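Side-chain contacts in HAD hydrolase, family IA, variant 3 (Entamoeba histolytica, PDB 6W04), which probably acts as a magnesium-dependent hydrolase of the haloacid dehalogenase (HAD) superfamily, built from a Rossmann-like core and a helical cap: residues T16-F21 / N74-M79; M26-R29 / T33-S36; L51-H54 / E59-D62; N93-L98 / I103-A108; T140-G143 / P147-Y150. All coordinates share one frame; numbering follows the deposited sequence.

Contact 1: T16-F21 / N74-M79; sequences TPLHAF and NLYRTM
His19 and Tyr76 meet face over face. Their rings form an offset stack with centroids 4.0 Å apart and planes 17° from parallel, the imidazole lying over one half of the phenol on the side that includes CD1 and CE1. The phenol gets there because its CG stands anti to the backbone N (chi1 164°), which carries the ring across to helix 16-31. Next to the stack the contact turns aliphatic. Leu18 crosses Tyr76 at about a right angle, its CG 4.0 Å from Tyr76 CD1, and its two methyls sit against the start of the Met79 side chain, CD1 lying 3.6 Å from Met79 CB.

A second shell holds the polar ends of both rings. Asp15 OD2 takes hydrogen bonds from Tyr76 OH and His19 NE2 together, tying the stacked pair to one carboxylate oxygen, while His19 ND1 is hydrogen-bonded to Lys72 NZ; bonds at both nitrogens fix the imidazole's rotation. Both rings also touch Asn9, a ligand of the bound magnesium ion, which lies about 8 Å from the His19 side chain. The short helix segments run at 134°, their axes 9.7 Å apart. The first and last helices of the cap are thus joined beside the metal site, at the cap-to-core junction of a HAD hydrolase with its cap inserted after the first strand.

Contact 2: M26-R29 / T33-S36; sequences MAKR and TPLS
Ala27 and Leu35 close a helix-loop turn of the HAD cap, where the chain leaves helix 16-31, doubles back along its last turns and enters helix 37-43. The packed part lies around the methyl of Ala27. Leu35 CG is 3.8 Å from Ala27 CB, with the Leu35 CD2 branch only slightly farther, and the backbone of the loop completes the cover: Leu35 N stands 3.6 Å from Ala27 CB. Ile55 of helix 48-56 touches both side chains, so this side of the turn faces the interior of the cap.

The opposite character prevails at Lys28 and Pro34, which lie side by side and point the same way near solvent. The lysine chain, bent at chi2 (74°), lays its CD against the proline ring, 3.6 Å from Pro34 CD, and its NZ continues to a hydrogen bond with Gly32 O. Thr33 turns its side chain away from the helix and contributes mainly its carbonyl.

That carbonyl is held from elsewhere. Arg31 NE donates to Thr33 O and Arg31 NH2 to Pro34 O, so one guanidinium bridges two successive loop carbonyls. Across the contact itself the oxygen finds no strong donor, since Lys28 N is poorly angled toward it; what remains is a CH···O approach, Lys28 CA lying 3.6 Å from Thr33 O with 128° at the hydrogen.

Contact 3: L51-H54 / E59-D62; sequences LIEH and EISD
Glu53 reaches out from its helix to take the backbone N-H of Ile60. The bond from Ile60 N to Glu53 OE2 is 2.9 Å long and nearly straight (170°), and it meets the oxygen on the anti side, 28° out of the carboxylate plane. The same oxygen forms a salt bridge with Lys49 NZ, so a charged partner and a loop amide share it. The Glu59 methylene at CG lies beside this oxygen too, 3.4 Å from Glu53 OE2. A second carboxylate is nearby: Glu53 OE2 and Glu59 OE2 are 5.3 Å apart, where mild repulsion is likely, probably eased by the lysine.

Nonpolar contacts run alongside. The aliphatic part of Glu53 packs on Ile60, Glu53 CG to Ile60 CG1 at 3.8 Å. Ile60, with CG1 between its backbone N and carbonyl carbon (chi1 65°), directs CD1 toward Ile52, whose CG2 lies 3.8 Å from it.

Ile52 continues inward to Trp23 of helix 16-31 and to Tyr68 and Ala69 of helix 62-82, while Ile60 touches Ala65. The loop is thereby fastened to the end of helix 48-56 just before Ser61 caps the long cap helix 62-82.

Contact 4: N93-L98 / I103-A108; sequences NLFEAL and IPFTIA
Leu98 O accepts the backbone N-H of Ile103 in a bond of 3.1 Å from N to O, straight at the hydrogen (170°) although the donor is tilted from the carbonyl plane. It ties the loop after helix 91-100 back to the helix, just before strand 105-112 begins. Beside it, Leu98 CD2 packs on Ile103 CG2 at 4.0 Å.

Phe105 and Leu98 carry most of the apolar contact. CG of Phe105 sits between the backbone N and the carbonyl carbon (chi1 57°), which turns the ring toward the helix. There it is met obliquely by Leu98, with CB 3.6 Å from Phe105 CD2 and the CD1 methyl following close behind, and by the carbonyl of Phe95, whose O lies 3.5 Å from Phe105 CE2. The Phe95 and Phe105 rings are almost parallel, 8° apart, but are slid past one another with centroids 5.6 Å apart, so they hardly overlap; contact runs through Phe95 CD1 and Phe105 CE1, 3.9 Å apart. Phe129 meets both rings edge-to-face, and Phe105 also touches Val4 and Phe6 of the central strand 3-7.

The one hydrogen bond between the segments sits near the helix end, and the rest is mostly carbon packing. Such chemistry is consistent with helix 91-100 being held on the parallel sheet of the core largely by hydrophobic burial.

Contact 5: T140-G143 / P147-Y150; sequences TFKG and PDIY
Asp148 and Lys142 form the polar half of this contact, and the aspartate can be followed outward atom by atom. Its CB lies 3.8 Å from Phe141 CB and also touches the carbonyl of Lys142. CG stands anti to its own carbonyl carbon (chi1 -55°), which swings the carboxylate over the loop. At the tip OD2 has two donors from one residue. Lys142 N approaches from above the carboxylate plane, 3.1 Å away from OD2, and Lys142 NZ lies 3.2 Å from OD2 in a salt bridge on its syn lone pair. To bring NZ there the lysine chain curls back on itself, bent at chi3 and chi4, so that backbone and side chain of Lys142 clasp the same oxygen.

The next helix residue is joined through water: one molecule donates to Lys142 O and accepts from Ile149 N, 2.8 Å from that nitrogen, spanning a gap too wide for a direct bond. The apolar half follows. Phe141 CE1 rests 3.6 Å from Ile149 CB, and the ring extends along the isoleucine to CD1, its plane turned 54° from the Asp148 carboxylate.

Behind the contact, Ile149 touches Ala108 of strand 105-112, and its side chain is about 6 Å from those of Asp7, a ligand of the bound magnesium ion, and Glu168, a magnesium-binding residue that does not hold the metal in this chain. Tyr150 OH is hydrogen-bonded to Glu168. Asp148 ends a Lys-Pro-x-Pro-Asp sequence whose lysine, in the turn between the segments and distinct from Lys142, is probably the motif III lysine of HAD hydrolases.

Overall arrangement
From the N terminus, the chain leaves central strand 3-7 and enters the cap, where contact 1 opens on helix 16-31 and closes only on helix 62-82. Inside that long loop nest contact 2 and contact 3, in series; each closes a short turn between successive cap helices, and they touch through Leu35 and His54. Contact 2 also meets contact 1, where Arg29 packs on Leu75. Back in the core, contact 4 closes the turn from helix 91-100 into strand 105-112, and contact 5 closes the one before helix 148-157. Ala108 links these last two, packing on Ile149 and Tyr150. None of the five loops cross.

Contact 1: T16-F21 / N74-M79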
# COMPACT_ATOMS: atom_id res chain seq x y z
N THR A 16 4.78 -7.13 -4.17
CA THR A 16 5.46 -7.79 -3.06
C THR A 16 6.61 -8.69 -3.52
O THR A 16 7.69 -8.62 -2.91
CB THR A 16 4.45 -8.55 -2.20
OG1 THR A 16 3.52 -7.60 -1.67
CG2 THR A 16 5.18 -9.27 -1.04
N PRO A 17 6.47 -9.54 -4.56
CA PRO A 17 7.63 -10.35 -4.97
C PRO A 17 8.84 -9.51 -5.32
O PRO A 17 9.97 -9.89 -4.98
CB PRO A 17 7.09 -11.14 -6.17
CG PRO A 17 5.61 -11.29 -5.89
CD PRO A 17 5.25 -9.90 -5.32
N LEU A 18 8.63 -8.36 -5.97
CA LEU A 18 9.75 -7.49 -6.29
C LEU A 18 10.41 -6.94 -5.03
O LEU A 18 11.65 -6.88 -4.94
CB LEU A 18 9.28 -6.35 -7.20
CG LEU A 18 10.38 -5.43 -7.68
CD1 LEU A 18 11.59 -6.24 -8.18
CD2 LEU A 18 9.83 -4.53 -8.82
N HIS A 19 9.62 -6.51 -4.03
CA HIS A 19 10.22 -6.10 -2.76
C HIS A 19 11.04 -7.23 -2.15
O HIS A 19 12.14 -7.00 -1.63
CB HIS A 19 9.14 -5.62 -1.77
CG HIS A 19 8.56 -4.28 -2.13
ND1 HIS A 19 9.28 -3.11 -2.01
CD2 HIS A 19 7.36 -3.94 -2.64
CE1 HIS A 19 8.54 -2.10 -2.42
NE2 HIS A 19 7.37 -2.57 -2.82
N ALA A 20 10.52 -8.47 -2.20
CA ALA A 20 11.26 -9.61 -1.67
C ALA A 20 12.59 -9.80 -2.39
O ALA A 20 13.62 -10.02 -1.74
CB ALA A 20 10.42 -10.89 -1.80
N PHE A 21 12.60 -9.69 -3.73
CA PHE A 21 13.85 -9.80 -4.50
C PHE A 21 14.85 -8.74 -4.08
O PHE A 21 16.04 -9.02 -3.99
CB PHE A 21 13.63 -9.61 -6.00
CG PHE A 21 12.72 -10.60 -6.62
CD1 PHE A 21 12.44 -11.80 -6.01
CD2 PHE A 21 12.13 -10.31 -7.85
CE1 PHE A 21 11.58 -12.72 -6.60
CE2 PHE A 21 11.28 -11.21 -8.44
CZ PHE A 21 11.01 -12.41 -7.82
N ASN A 74 16.32 2.44 -4.04
CA ASN A 74 16.87 2.69 -5.36
C ASN A 74 16.86 1.43 -6.21
O ASN A 74 16.53 1.48 -7.41
CB ASN A 74 18.29 3.25 -5.22
CG ASN A 74 18.99 3.36 -6.54
OD1 ASN A 74 20.06 2.79 -6.73
ND2 ASN A 74 18.37 4.07 -7.48
N LEU A 75 17.22 0.28 -5.63
CA LEU A 75 17.15 -0.98 -6.38
C LEU A 75 15.70 -1.28 -6.78
O LEU A 75 15.42 -1.60 -7.94
CB LEU A 75 17.75 -2.12 -5.56
CG LEU A 75 17.69 -3.57 -6.10
CD1 LEU A 75 18.22 -3.70 -7.53
CD2 LEU A 75 18.47 -4.55 -5.17
N TYR A 76 14.77 -1.13 -5.84
CA TYR A 76 13.36 -1.39 -6.13
C TYR A 76 12.83 -0.50 -7.26
O TYR A 76 12.18 -1.00 -8.19
CB TYR A 76 12.54 -1.20 -4.85
CG TYR A 76 11.07 -1.05 -5.09
CD1 TYR A 76 10.27 -2.17 -5.33
CD2 TYR A 76 10.46 0.21 -5.08
CE1 TYR A 76 8.89 -2.03 -5.58
CE2 TYR A 76 9.07 0.35 -5.30
CZ TYR A 76 8.31 -0.80 -5.55
OH TYR A 76 6.95 -0.70 -5.78
N ARG A 77 13.10 0.81 -7.18
CA ARG A 77 12.60 1.73 -8.20
C ARG A 77 13.11 1.38 -9.58
O ARG A 77 12.38 1.48 -10.57
CB ARG A 77 13.03 3.17 -7.91
CG ARG A 77 12.33 3.80 -6.79
CD ARG A 77 13.01 5.10 -6.46
NE ARG A 77 12.97 5.28 -5.02
CZ ARG A 77 13.94 5.84 -4.32
NH1 ARG A 77 13.81 5.94 -3.02
NH2 ARG A 77 15.04 6.29 -4.93
N THR A 78 14.39 1.01 -9.66
CA THR A 78 15.00 0.67 -10.93
C THR A 78 14.36 -0.59 -11.51
O THR A 78 14.01 -0.63 -12.70
CB THR A 78 16.50 0.48 -10.72
OG1 THR A 78 17.05 1.73 -10.28
CG2 THR A 78 17.18 0.07 -12.00
N MET A 79 14.18 -1.61 -10.67
CA MET A 79 13.53 -2.85 -11.12
C MET A 79 12.07 -2.62 -11.51
O MET A 79 11.61 -3.12 -12.54
CB MET A 79 13.63 -3.90 -10.01
CG MET A 79 15.09 -4.28 -9.67
SD MET A 79 15.96 -5.23 -10.98
CE MET A 79 14.77 -6.55 -11.25

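Contact 2: M26-R29 / T33-S36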
# COMPACT_ATOMS: atom_id res chain seq x y z
N MET A 26 19.77 -7.24 -1.33
CA MET A 26 20.47 -6.41 -0.35
C MET A 26 21.13 -7.26 0.72
O MET A 26 22.27 -7.00 1.12
CB MET A 26 19.52 -5.42 0.34
CG MET A 26 18.97 -4.33 -0.58
SD MET A 26 20.30 -3.38 -1.35
CE MET A 26 20.91 -2.61 0.13
N ALA A 27 20.41 -8.26 1.23
CA ALA A 27 21.02 -9.20 2.16
C ALA A 27 22.28 -9.82 1.58
O ALA A 27 23.30 -9.97 2.27
CB ALA A 27 20.00 -10.27 2.56
N LYS A 28 22.23 -10.23 0.31
CA LYS A 28 23.40 -10.87 -0.29
C LYS A 28 24.56 -9.89 -0.36
O LYS A 28 25.71 -10.25 -0.08
CB LYS A 28 23.04 -11.41 -1.68
CG LYS A 28 24.21 -12.07 -2.49
CD LYS A 28 24.60 -13.45 -1.94
CE LYS A 28 25.77 -14.08 -2.70
NZ LYS A 28 26.27 -15.32 -2.03
N ARG A 29 24.28 -8.64 -0.74
CA ARG A 29 25.33 -7.64 -0.87
C ARG A 29 25.97 -7.34 0.47
O ARG A 29 27.20 -7.21 0.56
CB ARG A 29 24.76 -6.35 -1.48
CG ARG A 29 24.30 -6.53 -2.92
CD ARG A 29 23.77 -5.23 -3.53
NE ARG A 29 23.25 -5.47 -4.88
CZ ARG A 29 22.75 -4.54 -5.68
NH1 ARG A 29 22.69 -3.28 -5.25
NH2 ARG A 29 22.31 -4.86 -6.90
N THR A 33 24.84 -13.47 1.96
CA THR A 33 23.86 -14.49 1.63
C THR A 33 22.50 -13.83 1.55
O THR A 33 22.19 -12.94 2.36
CB THR A 33 23.81 -15.63 2.66
OG1 THR A 33 23.41 -15.11 3.92
CG2 THR A 33 25.16 -16.32 2.79
N PRO A 34 21.67 -14.22 0.58
CA PRO A 34 20.31 -13.67 0.50
C PRO A 34 19.45 -14.17 1.65
O PRO A 34 19.74 -15.18 2.30
CB PRO A 34 19.79 -14.19 -0.85
CG PRO A 34 20.61 -15.35 -1.19
CD PRO A 34 21.93 -15.25 -0.43
N LEU A 35 18.35 -13.45 1.89
CA LEU A 35 17.34 -13.95 2.83
C LEU A 35 16.74 -15.23 2.28
O LEU A 35 16.49 -15.35 1.08
CB LEU A 35 16.23 -12.91 3.04
CG LEU A 35 16.56 -11.51 3.58
CD1 LEU A 35 15.27 -10.69 3.64
CD2 LEU A 35 17.25 -11.57 4.98
N SER A 36 16.55 -16.23 3.15
CA SER A 36 15.81 -17.41 2.71
C SER A 36 14.32 -17.08 2.59
O SER A 36 13.83 -16.05 3.08
CB SER A 36 15.98 -18.57 3.70
OG SER A 36 15.44 -18.21 4.96

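Contact 3: L51-H54 / E59-D62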
# COMPACT_ATOMS: atom_id res chain seq x y z
N LEU A 51 14.23 -4.56 8.72
CA LEU A 51 14.84 -5.45 7.74
C LEU A 51 16.36 -5.30 7.73
O LEU A 51 17.10 -6.30 7.76
CB LEU A 51 14.27 -5.15 6.34
CG LEU A 51 13.05 -5.95 5.85
CD1 LEU A 51 13.44 -7.35 5.49
CD2 LEU A 51 11.96 -5.98 6.88
N ILE A 52 16.84 -4.06 7.69
CA ILE A 52 18.29 -3.84 7.65
C ILE A 52 18.95 -4.34 8.93
O ILE A 52 20.02 -4.96 8.89
CB ILE A 52 18.60 -2.36 7.40
CG1 ILE A 52 17.97 -1.91 6.09
CG2 ILE A 52 20.12 -2.15 7.41
CD1 ILE A 52 17.56 -0.42 6.06
N GLU A 53 18.31 -4.07 10.08
CA GLU A 53 18.82 -4.58 11.34
C GLU A 53 18.88 -6.11 11.35
O GLU A 53 19.81 -6.69 11.91
CB GLU A 53 17.97 -4.07 12.52
CG GLU A 53 18.13 -2.55 12.70
CD GLU A 53 17.20 -1.97 13.74
OE1 GLU A 53 16.14 -2.58 13.98
OE2 GLU A 53 17.57 -0.93 14.34
N HIS A 54 17.88 -6.77 10.77
CA HIS A 54 17.96 -8.22 10.65
C HIS A 54 19.17 -8.64 9.83
O HIS A 54 19.91 -9.55 10.22
CB HIS A 54 16.70 -8.79 10.00
CG HIS A 54 16.76 -10.28 9.83
ND1 HIS A 54 16.36 -11.15 10.82
CD2 HIS A 54 17.21 -11.04 8.81
CE1 HIS A 54 16.55 -12.39 10.41
NE2 HIS A 54 17.05 -12.35 9.18
N GLU A 59 20.95 -3.77 15.98
CA GLU A 59 20.14 -2.56 16.01
C GLU A 59 21.01 -1.39 15.55
O GLU A 59 22.18 -1.29 15.93
CB GLU A 59 19.63 -2.29 17.43
CG GLU A 59 18.59 -1.22 17.55
CD GLU A 59 17.97 -1.21 18.94
OE1 GLU A 59 17.57 -2.29 19.43
OE2 GLU A 59 17.91 -0.12 19.53
N ILE A 60 20.43 -0.49 14.75
CA ILE A 60 21.18 0.66 14.23
C ILE A 60 20.38 1.94 14.46
O ILE A 60 19.22 1.92 14.87
CB ILE A 60 21.50 0.49 12.73
CG1 ILE A 60 20.19 0.51 11.94
CG2 ILE A 60 22.25 -0.81 12.47
CD1 ILE A 60 20.34 0.03 10.49
N SER A 61 21.02 3.07 14.16
CA SER A 61 20.38 4.36 14.31
C SER A 61 19.43 4.63 13.15
O SER A 61 19.52 4.02 12.07
CB SER A 61 21.43 5.48 14.36
OG SER A 61 22.21 5.48 13.18
N ASP A 62 18.48 5.54 13.39
CA ASP A 62 17.58 5.96 12.31
C ASP A 62 18.38 6.43 11.10
O ASP A 62 18.02 6.12 9.96
CB ASP A 62 16.64 7.06 12.80
CG ASP A 62 15.67 6.56 13.87
OD1 ASP A 62 15.15 5.43 13.75
OD2 ASP A 62 15.41 7.31 14.83

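Contact 4: N93-L98 / I103-A108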
# COMPACT_ATOMS: atom_id res chain seq x y z
N ASN A 93 -10.80 0.55 -14.60
CA ASN A 93 -12.25 0.59 -14.78
C ASN A 93 -12.93 1.21 -13.57
O ASN A 93 -13.85 2.03 -13.72
CB ASN A 93 -12.80 -0.81 -15.01
CG ASN A 93 -12.45 -1.36 -16.37
OD1 ASN A 93 -12.11 -0.62 -17.29
ND2 ASN A 93 -12.56 -2.68 -16.51
N LEU A 94 -12.52 0.81 -12.36
CA LEU A 94 -13.10 1.41 -11.16
C LEU A 94 -12.82 2.91 -11.12
O LEU A 94 -13.72 3.70 -10.82
CB LEU A 94 -12.54 0.72 -9.91
CG LEU A 94 -13.23 1.07 -8.60
CD1 LEU A 94 -14.75 0.96 -8.77
CD2 LEU A 94 -12.73 0.17 -7.43
N PHE A 95 -11.58 3.31 -11.42
CA PHE A 95 -11.23 4.73 -11.48
C PHE A 95 -12.21 5.51 -12.35
O PHE A 95 -12.73 6.56 -11.95
CB PHE A 95 -9.82 4.94 -12.04
CG PHE A 95 -8.72 4.35 -11.21
CD1 PHE A 95 -8.91 3.99 -9.88
CD2 PHE A 95 -7.46 4.18 -11.77
CE1 PHE A 95 -7.87 3.45 -9.14
CE2 PHE A 95 -6.42 3.66 -11.03
CZ PHE A 95 -6.62 3.29 -9.72
N GLU A 96 -12.46 5.02 -13.57
CA GLU A 96 -13.35 5.72 -14.49
C GLU A 96 -14.79 5.70 -13.99
O GLU A 96 -15.49 6.72 -14.07
CB GLU A 96 -13.26 5.10 -15.88
CG GLU A 96 -11.84 5.05 -16.45
CD GLU A 96 -11.77 4.33 -17.78
OE1 GLU A 96 -10.81 4.56 -18.55
OE2 GLU A 96 -12.67 3.52 -18.06
N ALA A 97 -15.24 4.56 -13.47
CA ALA A 97 -16.60 4.47 -12.98
C ALA A 97 -16.83 5.41 -11.79
O ALA A 97 -17.91 5.99 -11.65
CB ALA A 97 -16.93 3.03 -12.60
N LEU A 98 -15.81 5.57 -10.93
CA LEU A 98 -15.94 6.44 -9.77
C LEU A 98 -16.09 7.90 -10.19
O LEU A 98 -16.97 8.62 -9.70
CB LEU A 98 -14.72 6.26 -8.85
CG LEU A 98 -14.69 4.97 -8.03
CD1 LEU A 98 -13.36 4.78 -7.31
CD2 LEU A 98 -15.88 4.91 -7.05
N ILE A 103 -17.71 10.46 -7.36
CA ILE A 103 -17.21 9.93 -6.10
C ILE A 103 -15.70 10.15 -6.05
O ILE A 103 -14.95 9.50 -6.80
CB ILE A 103 -17.55 8.44 -5.92
CG1 ILE A 103 -19.06 8.23 -5.96
CG2 ILE A 103 -16.99 7.92 -4.59
CD1 ILE A 103 -19.48 6.82 -5.58
N PRO A 104 -15.21 11.05 -5.21
CA PRO A 104 -13.77 11.30 -5.15
C PRO A 104 -13.00 10.09 -4.63
O PRO A 104 -13.50 9.29 -3.85
CB PRO A 104 -13.65 12.48 -4.19
CG PRO A 104 -14.91 12.45 -3.38
CD PRO A 104 -15.98 11.94 -4.31
N PHE A 105 -11.76 9.98 -5.08
CA PHE A 105 -10.90 8.88 -4.68
C PHE A 105 -9.46 9.34 -4.76
O PHE A 105 -9.12 10.22 -5.57
CB PHE A 105 -11.12 7.62 -5.54
CG PHE A 105 -10.90 7.83 -7.03
CD1 PHE A 105 -9.67 7.55 -7.61
CD2 PHE A 105 -11.94 8.28 -7.85
CE1 PHE A 105 -9.46 7.72 -8.99
CE2 PHE A 105 -11.75 8.48 -9.24
CZ PHE A 105 -10.51 8.19 -9.81
N THR A 106 -8.61 8.74 -3.94
CA THR A 106 -7.20 9.06 -4.02
C THR A 106 -6.39 7.87 -3.53
O THR A 106 -6.94 6.87 -3.05
CB THR A 106 -6.86 10.32 -3.21
OG1 THR A 106 -5.53 10.73 -3.55
CG2 THR A 106 -6.94 10.05 -1.68
N ILE A 107 -5.08 8.01 -3.65
CA ILE A 107 -4.10 7.03 -3.20
C ILE A 107 -3.49 7.49 -1.89
O ILE A 107 -3.20 8.68 -1.71
CB ILE A 107 -3.01 6.84 -4.27
CG1 ILE A 107 -3.56 6.05 -5.46
CG2 ILE A 107 -1.78 6.12 -3.65
CD1 ILE A 107 -2.67 6.16 -6.75
N ALA A 108 -3.29 6.54 -0.97
CA ALA A 108 -2.46 6.73 0.21
C ALA A 108 -1.42 5.62 0.21
O ALA A 108 -1.75 4.46 -0.06
CB ALA A 108 -3.29 6.69 1.50

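Contact 5: T140-G143 / P147-Y150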
# COMPACT_ATOMS: atom_id res chain seq x y z
N THR A 140 5.43 13.61 8.04
CA THR A 140 4.62 14.52 8.84
C THR A 140 3.53 13.80 9.62
O THR A 140 2.68 14.46 10.23
CB THR A 140 4.01 15.60 7.96
OG1 THR A 140 3.00 15.03 7.12
CG2 THR A 140 5.08 16.28 7.09
N PHE A 141 3.52 12.46 9.62
CA PHE A 141 2.50 11.72 10.34
C PHE A 141 3.04 10.34 10.70
O PHE A 141 4.06 9.88 10.17
CB PHE A 141 1.20 11.61 9.53
CG PHE A 141 1.38 10.93 8.19
CD1 PHE A 141 1.30 9.54 8.07
CD2 PHE A 141 1.63 11.68 7.04
CE1 PHE A 141 1.46 8.91 6.84
CE2 PHE A 141 1.79 11.06 5.79
CZ PHE A 141 1.71 9.67 5.69
N LYS A 142 2.34 9.67 11.61
CA LYS A 142 2.74 8.33 12.02
C LYS A 142 2.22 7.32 11.01
O LYS A 142 1.08 7.41 10.54
CB LYS A 142 2.20 8.01 13.42
CG LYS A 142 2.68 8.92 14.52
CD LYS A 142 2.13 8.47 15.87
CE LYS A 142 0.60 8.56 15.93
NZ LYS A 142 0.13 9.97 16.05
N GLY A 143 3.07 6.35 10.67
CA GLY A 143 2.70 5.37 9.68
C GLY A 143 1.73 4.32 10.20
O GLY A 143 1.43 4.26 11.39
N PRO A 147 -3.88 5.53 12.50
CA PRO A 147 -4.92 6.03 11.57
C PRO A 147 -4.48 7.21 10.71
O PRO A 147 -5.19 7.53 9.74
CB PRO A 147 -6.06 6.45 12.50
CG PRO A 147 -5.38 6.75 13.83
CD PRO A 147 -4.28 5.71 13.92
N ASP A 148 -3.36 7.85 11.03
CA ASP A 148 -3.06 9.18 10.49
C ASP A 148 -3.18 9.24 8.97
O ASP A 148 -3.80 10.16 8.43
CB ASP A 148 -1.65 9.59 10.91
CG ASP A 148 -1.45 9.54 12.41
OD1 ASP A 148 -2.26 8.89 13.11
OD2 ASP A 148 -0.46 10.13 12.89
N ILE A 149 -2.61 8.26 8.26
CA ILE A 149 -2.55 8.38 6.80
C ILE A 149 -3.95 8.43 6.17
O ILE A 149 -4.16 9.11 5.16
CB ILE A 149 -1.69 7.26 6.18
CG1 ILE A 149 -1.32 7.59 4.74
CG2 ILE A 149 -2.39 5.88 6.22
CD1 ILE A 149 -0.34 6.59 4.15
N TYR A 150 -4.93 7.73 6.76
CA TYR A 150 -6.25 7.73 6.12
C TYR A 150 -7.10 8.93 6.54
O TYR A 150 -7.89 9.42 5.72
CB TYR A 150 -6.98 6.40 6.39
CG TYR A 150 -6.38 5.31 5.53
CD1 TYR A 150 -6.34 5.46 4.15
CD2 TYR A 150 -5.82 4.16 6.09
CE1 TYR A 150 -5.77 4.49 3.33
CE2 TYR A 150 -5.24 3.17 5.27
CZ TYR A 150 -5.21 3.36 3.90
OH TYR A 150 -4.65 2.40 3.05
O HOH W 1 -0.98 6.23 9.24